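Local coordinates for uncharacterized protein (Yersinia pestis, PDB 4RGI) that is of unknown function but carries a KTSC domain, built as an alpha-beta sandwich of two short helices against an antiparallel sheet, at residues G56-F59 / D60-K64. Residues are numbered along the deposited sequence; the frame is centred on the assembly and turned at random.
Sequences GRFF and DGVIK. With SO4 (sulfate ion), chain B.
Asp60 N bonds to Gly56 O (2.9 Å), and the next two i to i+4 bonds, Gly61 N to Arg57 O and Val62 N to Phe58 O, continue the helix. At Phe59 O the pattern widens: Ile63 N reaches it at 3.2 Å, yet the straighter bond comes from Lys64 N, five residues on (2.9 Å, 167°), which defines a pi-type turn. At the other end, Gly56 N donates to O3 of a sulfate ion, probably from the crystallisation liquor, that is also hydrogen-bonded by the hydroxyls of Ser11, Ser12 and Ser54.

Val62 covers one face of the Phe58 ring, its CG2 3.8 Å from the centroid and 13° off the normal, a CH-pi contact. Both segments belong to helix 55-63, which lies beside helix 43-51 against the antiparallel sheet: Phe58 meets Phe49, while Phe59 packs edge-to-face on Phe30. The Phe59 ring, swung to the side of its own carbonyl carbon, meets Ile63 CB obliquely at Phe59 CD1, and Lys64 CB lies over one face, off-centre. Lys64 then bends at chi3 (-78°), passing CE beside Phe59 CE2 and bringing NZ to Asp60 OD1 (2.8 Å) from above the carboxylate plane; Asp60 OD2 forms a second salt bridge with Arg13.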
ATOM      1  N   GLY A  56       8.011  -2.857  -4.708  1.00 11.00           N
ATOM      2  CA  GLY A  56       7.421  -3.094  -6.012  1.00 13.79           C
ATOM      3  C   GLY A  56       7.038  -4.545  -6.258  1.00 17.23           C
ATOM      4  O   GLY A  56       5.936  -4.836  -6.725  1.00 13.10           O
ATOM      5  N   ARG A  57       7.944  -5.463  -5.940  1.00 15.25           N
ATOM      6  CA  ARG A  57       7.684  -6.878  -6.151  1.00 12.18           C
ATOM      7  C   ARG A  57       6.545  -7.351  -5.284  1.00 11.21           C
ATOM      8  O   ARG A  57       5.693  -8.127  -5.728  1.00 14.69           O
ATOM      9  CB  ARG A  57       8.926  -7.723  -5.856  1.00 14.19           C
ATOM     10  CG  ARG A  57       8.665  -9.224  -6.018  1.00 14.49           C
ATOM     11  CD  ARG A  57       9.897 -10.088  -5.704  1.00 24.31           C
ATOM     12  NE  ARG A  57       9.541 -11.502  -5.574  1.00 26.64           N
ATOM     13  CZ  ARG A  57       9.556 -12.365  -6.582  1.00 36.14           C
ATOM     14  NH1 ARG A  57       9.921 -11.968  -7.799  1.00 40.09           N
ATOM     15  NH2 ARG A  57       9.208 -13.630  -6.372  1.00 42.88           N
ATOM     16  N   PHE A  58       6.535  -6.889  -4.039  1.00 10.50           N
ATOM     17  CA  PHE A  58       5.476  -7.286  -3.117  1.00 11.48           C
ATOM     18  C   PHE A  58       4.148  -6.712  -3.587  1.00  9.53           C
ATOM     19  O   PHE A  58       3.142  -7.404  -3.591  1.00 10.65           O
ATOM     20  CB  PHE A  58       5.768  -6.835  -1.689  1.00 13.85           C
ATOM     21  CG  PHE A  58       4.773  -7.351  -0.685  1.00 10.82           C
ATOM     22  CD1 PHE A  58       3.579  -6.685  -0.462  1.00 13.17           C
ATOM     23  CD2 PHE A  58       5.032  -8.503   0.019  1.00 10.84           C
ATOM     24  CE1 PHE A  58       2.659  -7.160   0.442  1.00 15.90           C
ATOM     25  CE2 PHE A  58       4.114  -8.984   0.930  1.00 15.78           C
ATOM     26  CZ  PHE A  58       2.928  -8.313   1.143  1.00 12.53           C
ATOM     27  N   PHE A  59       4.141  -5.448  -3.992  1.00  9.43           N
ATOM     28  CA  PHE A  59       2.912  -4.877  -4.527  1.00 10.58           C
ATOM     29  C   PHE A  59       2.410  -5.707  -5.703  1.00 13.28           C
ATOM     30  O   PHE A  59       1.239  -6.070  -5.772  1.00  9.82           O
ATOM     31  CB  PHE A  59       3.106  -3.437  -4.962  1.00  9.67           C
ATOM     32  CG  PHE A  59       1.939  -2.887  -5.709  1.00 11.38           C
ATOM     33  CD1 PHE A  59       0.739  -2.649  -5.063  1.00 13.65           C
ATOM     34  CD2 PHE A  59       2.026  -2.626  -7.057  1.00 16.26           C
ATOM     35  CE1 PHE A  59      -0.343  -2.142  -5.752  1.00 12.47           C
ATOM     36  CE2 PHE A  59       0.941  -2.117  -7.757  1.00 14.01           C
ATOM     37  CZ  PHE A  59      -0.242  -1.877  -7.113  1.00 14.55           C
ATOM     38  N   ASP A  60       3.302  -6.025  -6.631  1.00 11.91           N
ATOM     39  CA  ASP A  60       2.893  -6.779  -7.818  1.00 14.39           C
ATOM     40  C   ASP A  60       2.364  -8.170  -7.491  1.00 19.72           C
ATOM     41  O   ASP A  60       1.416  -8.645  -8.124  1.00 18.61           O
ATOM     42  CB  ASP A  60       4.059  -6.912  -8.807  1.00 15.57           C
ATOM     43  CG  ASP A  60       4.317  -5.643  -9.581  1.00 24.11           C
ATOM     44  OD1 ASP A  60       3.387  -4.823  -9.690  1.00 31.14           O
ATOM     45  OD2 ASP A  60       5.445  -5.467 -10.093  1.00 24.31           O
ATOM     46  N   GLY A  61       2.959  -8.823  -6.501  1.00 13.98           N
ATOM     47  CA  GLY A  61       2.631 -10.211  -6.226  1.00 13.86           C
ATOM     48  C   GLY A  61       1.489 -10.442  -5.255  1.00 18.83           C
ATOM     49  O   GLY A  61       0.823 -11.489  -5.303  1.00 17.56           O
ATOM     50  N   VAL A  62       1.247  -9.473  -4.373  1.00 10.62           N
ATOM     51  CA  VAL A  62       0.332  -9.697  -3.264  1.00 10.56           C
ATOM     52  C   VAL A  62      -0.855  -8.744  -3.238  1.00 12.04           C
ATOM     53  O   VAL A  62      -1.941  -9.117  -2.797  1.00 13.09           O
ATOM     54  CB  VAL A  62       1.091  -9.595  -1.930  1.00 10.27           C
ATOM     55  CG1 VAL A  62       0.184  -9.882  -0.757  1.00 15.79           C
ATOM     56  CG2 VAL A  62       2.269 -10.552  -1.943  1.00 15.50           C
ATOM     57  N   ILE A  63      -0.649  -7.516  -3.704  1.00  9.27           N
ATOM     58  CA  ILE A  63      -1.681  -6.490  -3.549  1.00  9.01           C
ATOM     59  C   ILE A  63      -2.411  -6.206  -4.861  1.00 10.79           C
ATOM     60  O   ILE A  63      -3.642  -6.193  -4.907  1.00 11.27           O
ATOM     61  CB  ILE A  63      -1.089  -5.157  -3.018  1.00  8.64           C
ATOM     62  CG1 ILE A  63      -0.309  -5.372  -1.720  1.00  8.21           C
ATOM     63  CG2 ILE A  63      -2.199  -4.111  -2.835  1.00  9.00           C
ATOM     64  CD1 ILE A  63      -1.159  -5.924  -0.609  1.00 15.46           C
ATOM     65  N   LYS A  64      -1.644  -5.984  -5.923  1.00 10.27           N
ATOM     66  CA  LYS A  64      -2.195  -5.494  -7.181  1.00 10.36           C
ATOM     67  C   LYS A  64      -3.266  -6.437  -7.692  1.00 10.98           C
ATOM     68  O   LYS A  64      -3.024  -7.624  -7.850  1.00 13.28           O
ATOM     69  CB  LYS A  64      -1.081  -5.333  -8.236  1.00 10.93           C
ATOM     70  CG  LYS A  64      -1.571  -4.771  -9.571  1.00 19.46           C
ATOM     71  CD  LYS A  64      -0.618  -5.120 -10.698  1.00 35.13           C
ATOM     72  CE  LYS A  64       0.569  -4.221 -10.673  1.00 35.60           C
ATOM     73  NZ  LYS A  64       1.508  -4.501 -11.802  1.00 32.00           N
TER
HETATM   74  S   SO4 B 101      11.368  -1.350  -6.058  1.00 27.77           S
HETATM   75  O1  SO4 B 101      10.567  -1.082  -7.233  1.00 31.61           O
HETATM   76  O2  SO4 B 101      12.399  -0.324  -5.971  1.00 20.21           O
HETATM   77  O3  SO4 B 101      10.487  -1.287  -4.895  1.00 24.79           O
HETATM   78  O4  SO4 B 101      11.994  -2.678  -6.154  1.00 22.79           O